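Local coordinates for nicotinate phosphoribosyltransferase (Porphyromonas gingivalis, PDB 2IM5), which probably catalyses the ATP-dependent joining of nicotinate to 5-phosphoribosyl 1-diphosphate, giving nicotinate ribonucleotide for NAD+ biosynthesis, at residues His213-Tyr225 and Cys354-Lys367. Residues are numbered along the deposited sequence; the frame is centred on the assembly and turned at random.
Sequences HEWIQFHGAIYGY and CKMTAKDDWHYCVK
Ala221 CB rests against the sulfurs of two cysteines, 3.6 Å from Cys354 SG and 3.9 Å from Cys365 SG. Cys354 SG also reaches Phe218 CD1 at 3.6 Å, an oblique sulfur-aromatic contact; Phe218 CG is anti to the backbone N (chi1 172°), which swings the ring across to the sulfur. Further along the helix, Ile222 divides its branches. CG2 packs 3.5 Å from Met356 CE, a methyl that also touches Tyr223 OH, while CD1 lies near the His363 ring. The extended Lys367 chain lays CE over the centre of the His213 ring, a CH-pi contact at 3.9 Å from CE to the ring centroid.

Among the polar contacts, Gln217 NE2 donates to Val366 O at 3.0 Å, coming from above the carbonyl plane rather than along a lone pair. Water 1 ties Gln217 O to Val366 N, and water 2 donates to both Tyr225 OH and Tyr364 O; Tyr225 OH also bonds Glu381 of helix 379-389. Within the hairpin loop, Asp360 accepts hydrogen bonds from Met356 N, through the anti lone pair of OD2, and from His363 NE2 at OD1.

His213 is predicted to be the autophosphorylated histidine, unmodified here. The helix carrying it thus meets strands 354-355 and 363-364 mainly through apolar and sulfur packing, whereas waters tie Gln217 and Tyr225 to 364-366, at and just beyond the sheet's edge strand.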
loop_
_atom_site.group_PDB
_atom_site.type_symbol
_atom_site.label_atom_id
_atom_site.label_comp_id
_atom_site.label_asym_id
_atom_site.label_seq_id
_atom_site.Cartn_x
_atom_site.Cartn_y
_atom_site.Cartn_z
ATOM N N HIS A 213 0.381 -6.594 -0.785
ATOM C CA HIS A 213 -0.137 -7.793 -1.423
ATOM C C HIS A 213 0.848 -8.319 -2.460
ATOM O O HIS A 213 0.968 -9.531 -2.627
ATOM C CB HIS A 213 -1.467 -7.508 -2.131
ATOM C CG HIS A 213 -2.619 -7.274 -1.206
ATOM N ND1 HIS A 213 -3.158 -8.267 -0.417
ATOM C CD2 HIS A 213 -3.335 -6.156 -0.943
ATOM C CE1 HIS A 213 -4.156 -7.772 0.293
ATOM N NE2 HIS A 213 -4.283 -6.493 -0.006
ATOM N N GLU A 214 1.548 -7.417 -3.155
ATOM C CA GLU A 214 2.489 -7.837 -4.199
ATOM C C GLU A 214 3.544 -8.812 -3.680
ATOM O O GLU A 214 3.979 -9.704 -4.409
ATOM C CB GLU A 214 3.177 -6.627 -4.858
ATOM C CG GLU A 214 4.050 -5.797 -3.936
ATOM C CD GLU A 214 4.847 -4.722 -4.676
ATOM O OE1 GLU A 214 5.857 -5.058 -5.336
ATOM O OE2 GLU A 214 4.461 -3.537 -4.598
ATOM N N TRP A 215 3.944 -8.643 -2.421
ATOM C CA TRP A 215 4.946 -9.516 -1.814
ATOM C C TRP A 215 4.416 -10.940 -1.773
ATOM O O TRP A 215 5.108 -11.870 -2.172
ATOM C CB TRP A 215 5.284 -9.032 -0.399
ATOM C CG TRP A 215 6.255 -9.903 0.351
ATOM C CD1 TRP A 215 5.998 -10.625 1.486
ATOM C CD2 TRP A 215 7.645 -10.125 0.041
ATOM N NE1 TRP A 215 7.137 -11.274 1.901
ATOM C CE2 TRP A 215 8.160 -10.986 1.035
ATOM C CE3 TRP A 215 8.499 -9.679 -0.977
ATOM C CZ2 TRP A 215 9.494 -11.411 1.042
ATOM C CZ3 TRP A 215 9.830 -10.104 -0.974
ATOM C CH2 TRP A 215 10.313 -10.962 0.032
ATOM N N ILE A 216 3.179 -11.106 -1.316
ATOM C CA ILE A 216 2.567 -12.433 -1.246
ATOM C C ILE A 216 2.302 -12.961 -2.656
ATOM O O ILE A 216 2.542 -14.123 -2.954
ATOM C CB ILE A 216 1.214 -12.404 -0.504
ATOM C CG1 ILE A 216 1.347 -11.691 0.839
ATOM C CG2 ILE A 216 0.708 -13.815 -0.304
ATOM C CD1 ILE A 216 2.290 -12.336 1.778
ATOM N N GLN A 217 1.780 -12.094 -3.515
ATOM C CA GLN A 217 1.464 -12.460 -4.894
ATOM C C GLN A 217 2.701 -12.941 -5.659
ATOM O O GLN A 217 2.625 -13.862 -6.463
ATOM C CB GLN A 217 0.862 -11.259 -5.602
ATOM C CG GLN A 217 -0.527 -10.904 -5.134
ATOM C CD GLN A 217 -1.065 -9.684 -5.857
ATOM O OE1 GLN A 217 -0.677 -8.554 -5.558
ATOM N NE2 GLN A 217 -1.936 -9.907 -6.834
ATOM N N PHE A 218 3.837 -12.293 -5.418
ATOM C CA PHE A 218 5.074 -12.690 -6.076
ATOM C C PHE A 218 5.358 -14.137 -5.674
ATOM O O PHE A 218 5.657 -14.976 -6.522
ATOM C CB PHE A 218 6.228 -11.788 -5.637
ATOM C CG PHE A 218 7.572 -12.245 -6.120
ATOM C CD1 PHE A 218 7.926 -12.116 -7.461
ATOM C CD2 PHE A 218 8.486 -12.823 -5.236
ATOM C CE1 PHE A 218 9.172 -12.555 -7.917
ATOM C CE2 PHE A 218 9.734 -13.265 -5.683
ATOM C CZ PHE A 218 10.079 -13.132 -7.022
ATOM N N HIS A 219 5.237 -14.421 -4.376
ATOM C CA HIS A 219 5.496 -15.763 -3.863
ATOM C C HIS A 219 4.499 -16.775 -4.419
ATOM O O HIS A 219 4.849 -17.927 -4.667
ATOM C CB HIS A 219 5.465 -15.752 -2.328
ATOM C CG HIS A 219 6.668 -15.105 -1.711
ATOM N ND1 HIS A 219 7.765 -15.824 -1.286
ATOM C CD2 HIS A 219 6.967 -13.802 -1.491
ATOM C CE1 HIS A 219 8.687 -14.992 -0.832
ATOM N NE2 HIS A 219 8.227 -13.760 -0.946
ATOM N N GLY A 220 3.259 -16.345 -4.623
ATOM C CA GLY A 220 2.265 -17.251 -5.162
ATOM C C GLY A 220 2.585 -17.626 -6.601
ATOM O O GLY A 220 2.408 -18.767 -7.015
ATOM N N ALA A 221 3.067 -16.657 -7.368
ATOM C CA ALA A 221 3.408 -16.886 -8.764
ATOM C C ALA A 221 4.645 -17.758 -8.921
ATOM O O ALA A 221 4.701 -18.604 -9.808
ATOM C CB ALA A 221 3.624 -15.554 -9.470
ATOM N N ILE A 222 5.635 -17.549 -8.056
ATOM C CA ILE A 222 6.877 -18.313 -8.115
ATOM C C ILE A 222 6.823 -19.666 -7.399
ATOM O O ILE A 222 7.227 -20.679 -7.962
ATOM C CB ILE A 222 8.057 -17.494 -7.514
ATOM C CG1 ILE A 222 8.186 -16.155 -8.234
ATOM C CG2 ILE A 222 9.348 -18.279 -7.623
ATOM C CD1 ILE A 222 8.355 -16.267 -9.748
ATOM N N TYR A 223 6.331 -19.677 -6.161
ATOM C CA TYR A 223 6.272 -20.904 -5.364
ATOM C C TYR A 223 4.953 -21.672 -5.378
ATOM O O TYR A 223 4.877 -22.771 -4.844
ATOM C CB TYR A 223 6.636 -20.585 -3.919
ATOM C CG TYR A 223 8.019 -20.023 -3.769
ATOM C CD1 TYR A 223 9.141 -20.822 -3.972
ATOM C CD2 TYR A 223 8.213 -18.682 -3.455
ATOM C CE1 TYR A 223 10.426 -20.296 -3.869
ATOM C CE2 TYR A 223 9.493 -18.145 -3.348
ATOM C CZ TYR A 223 10.592 -18.957 -3.559
ATOM O OH TYR A 223 11.858 -18.432 -3.471
ATOM N N GLY A 224 3.917 -21.108 -5.981
ATOM C CA GLY A 224 2.640 -21.794 -6.003
ATOM C C GLY A 224 1.736 -21.279 -4.902
ATOM O O GLY A 224 2.209 -20.679 -3.925
ATOM N N TYR A 225 0.438 -21.537 -5.045
ATOM C CA TYR A 225 -0.555 -21.071 -4.083
ATOM C C TYR A 225 -0.570 -21.748 -2.713
ATOM O O TYR A 225 -0.800 -21.092 -1.702
ATOM C CB TYR A 225 -1.940 -21.151 -4.725
ATOM C CG TYR A 225 -2.002 -20.346 -5.998
ATOM C CD1 TYR A 225 -1.933 -18.952 -5.964
ATOM C CD2 TYR A 225 -2.054 -20.975 -7.242
ATOM C CE1 TYR A 225 -1.914 -18.206 -7.128
ATOM C CE2 TYR A 225 -2.032 -20.239 -8.421
ATOM C CZ TYR A 225 -1.963 -18.855 -8.357
ATOM O OH TYR A 225 -1.941 -18.109 -9.508
ATOM N N CYS A 354 5.456 -11.863 -13.164
ATOM C CA CYS A 354 6.836 -11.821 -12.724
ATOM C C CYS A 354 7.579 -13.093 -13.110
ATOM O O CYS A 354 6.988 -14.054 -13.606
ATOM C CB CYS A 354 6.882 -11.670 -11.203
ATOM S SG CYS A 354 6.003 -12.986 -10.326
ATOM N N LYS A 355 8.881 -13.078 -12.872
ATOM C CA LYS A 355 9.741 -14.220 -13.140
ATOM C C LYS A 355 10.891 -14.151 -12.139
ATOM O O LYS A 355 11.223 -13.071 -11.651
ATOM C CB LYS A 355 10.263 -14.181 -14.577
ATOM C CG LYS A 355 10.948 -12.896 -14.959
ATOM C CD LYS A 355 11.626 -13.013 -16.318
ATOM C CE LYS A 355 10.652 -13.336 -17.424
ATOM N NZ LYS A 355 11.356 -13.451 -18.737
ATOM N N MET A 356 11.484 -15.303 -11.826
ATOM C CA MET A 356 12.576 -15.380 -10.861
ATOM C C MET A 356 13.891 -14.797 -11.389
ATOM O O MET A 356 14.660 -14.189 -10.647
ATOM C CB MET A 356 12.797 -16.839 -10.444
ATOM C CG MET A 356 13.724 -16.984 -9.252
ATOM S SD MET A 356 12.996 -16.281 -7.747
ATOM C CE MET A 356 12.750 -17.776 -6.817
ATOM N N THR A 357 14.150 -14.994 -12.674
ATOM C CA THR A 357 15.369 -14.493 -13.301
ATOM C C THR A 357 15.023 -14.166 -14.744
ATOM O O THR A 357 13.930 -14.474 -15.209
ATOM C CB THR A 357 16.505 -15.556 -13.316
ATOM O OG1 THR A 357 16.128 -16.636 -14.174
ATOM C CG2 THR A 357 16.755 -16.114 -11.924
ATOM N N ALA A 358 15.961 -13.551 -15.450
ATOM C CA ALA A 358 15.753 -13.187 -16.846
ATOM C C ALA A 358 15.379 -14.376 -17.730
ATOM O O ALA A 358 14.561 -14.245 -18.639
ATOM C CB ALA A 358 17.008 -12.504 -17.398
ATOM N N LYS A 359 15.967 -15.533 -17.453
ATOM C CA LYS A 359 15.712 -16.739 -18.237
ATOM C C LYS A 359 14.455 -17.531 -17.860
ATOM O O LYS A 359 14.070 -18.446 -18.581
ATOM C CB LYS A 359 16.940 -17.663 -18.174
ATOM C CG LYS A 359 18.136 -17.162 -18.980
ATOM C CD LYS A 359 18.596 -15.781 -18.508
ATOM C CE LYS A 359 19.674 -15.194 -19.415
ATOM N NZ LYS A 359 20.116 -13.835 -18.959
ATOM N N ASP A 360 13.827 -17.187 -16.739
ATOM C CA ASP A 360 12.621 -17.879 -16.285
ATOM C C ASP A 360 11.444 -17.444 -17.159
ATOM O O ASP A 360 11.531 -16.442 -17.880
ATOM C CB ASP A 360 12.370 -17.538 -14.803
ATOM C CG ASP A 360 11.063 -18.132 -14.247
ATOM O OD1 ASP A 360 10.634 -19.213 -14.712
ATOM O OD2 ASP A 360 10.475 -17.523 -13.314
ATOM N N ASP A 361 10.359 -18.213 -17.131
ATOM C CA ASP A 361 9.175 -17.857 -17.898
ATOM C C ASP A 361 8.388 -16.859 -17.062
ATOM O O ASP A 361 8.626 -16.721 -15.861
ATOM C CB ASP A 361 8.283 -19.078 -18.144
ATOM C CG ASP A 361 8.927 -20.105 -19.054
ATOM O OD1 ASP A 361 9.306 -19.737 -20.190
ATOM O OD2 ASP A 361 9.045 -21.277 -18.632
ATOM N N TRP A 362 7.454 -16.163 -17.696
ATOM C CA TRP A 362 6.614 -15.217 -16.977
ATOM C C TRP A 362 5.525 -15.996 -16.254
ATOM O O TRP A 362 5.026 -16.992 -16.770
ATOM C CB TRP A 362 5.952 -14.225 -17.937
ATOM C CG TRP A 362 6.849 -13.129 -18.394
ATOM C CD1 TRP A 362 7.394 -12.978 -19.641
ATOM C CD2 TRP A 362 7.301 -12.010 -17.619
ATOM N NE1 TRP A 362 8.152 -11.833 -19.688
ATOM C CE2 TRP A 362 8.113 -11.220 -18.461
ATOM C CE3 TRP A 362 7.096 -11.600 -16.297
ATOM C CZ2 TRP A 362 8.721 -10.039 -18.023
ATOM C CZ3 TRP A 362 7.700 -10.426 -15.859
ATOM C CH2 TRP A 362 8.503 -9.660 -16.720
ATOM N N HIS A 363 5.172 -15.540 -15.057
ATOM C CA HIS A 363 4.128 -16.170 -14.260
ATOM C C HIS A 363 3.151 -15.070 -13.860
ATOM O O HIS A 363 3.553 -14.041 -13.316
ATOM C CB HIS A 363 4.730 -16.810 -13.005
ATOM C CG HIS A 363 5.760 -17.855 -13.298
ATOM N ND1 HIS A 363 5.437 -19.107 -13.780
ATOM C CD2 HIS A 363 7.112 -17.821 -13.218
ATOM C CE1 HIS A 363 6.545 -19.798 -13.985
ATOM N NE2 HIS A 363 7.575 -19.039 -13.653
ATOM N N TYR A 364 1.870 -15.277 -14.144
ATOM C CA TYR A 364 0.847 -14.297 -13.799
ATOM C C TYR A 364 0.571 -14.280 -12.307
ATOM O O TYR A 364 0.617 -15.320 -11.653
ATOM C CB TYR A 364 -0.461 -14.593 -14.528
ATOM C CG TYR A 364 -0.408 -14.290 -15.999
ATOM C CD1 TYR A 364 -0.022 -13.027 -16.449
ATOM C CD2 TYR A 364 -0.740 -15.261 -16.946
ATOM C CE1 TYR A 364 0.037 -12.729 -17.808
ATOM C CE2 TYR A 364 -0.688 -14.976 -18.315
ATOM C CZ TYR A 364 -0.297 -13.707 -18.736
ATOM O OH TYR A 364 -0.229 -13.417 -20.084
ATOM N N CYS A 365 0.282 -13.088 -11.786
ATOM C CA CYS A 365 -0.032 -12.912 -10.374
ATOM C C CYS A 365 -1.525 -12.657 -10.234
ATOM O O CYS A 365 -2.133 -12.006 -11.083
ATOM C CB CYS A 365 0.727 -11.713 -9.789
ATOM S SG CYS A 365 2.537 -11.835 -9.830
ATOM N N VAL A 366 -2.125 -13.172 -9.171
ATOM C CA VAL A 366 -3.540 -12.953 -8.948
ATOM C C VAL A 366 -3.778 -12.583 -7.495
ATOM O O VAL A 366 -2.908 -12.757 -6.643
ATOM C CB VAL A 366 -4.387 -14.207 -9.290
ATOM C CG1 VAL A 366 -4.131 -14.641 -10.718
ATOM C CG2 VAL A 366 -4.069 -15.331 -8.336
ATOM N N LYS A 367 -4.965 -12.055 -7.230
ATOM C CA LYS A 367 -5.371 -11.666 -5.887
ATOM C C LYS A 367 -6.850 -11.998 -5.784
ATOM O O LYS A 367 -7.618 -11.665 -6.682
ATOM C CB LYS A 367 -5.161 -10.168 -5.669
ATOM C CG LYS A 367 -5.661 -9.694 -4.318
ATOM C CD LYS A 367 -5.557 -8.194 -4.191
ATOM C CE LYS A 367 -6.363 -7.704 -2.999
ATOM N NZ LYS A 367 -6.387 -6.214 -2.952
HETATM O O HOH W 1 -0.241 -14.540 -7.345
HETATM O O HOH W 2 0.053 -16.357 -9.252
#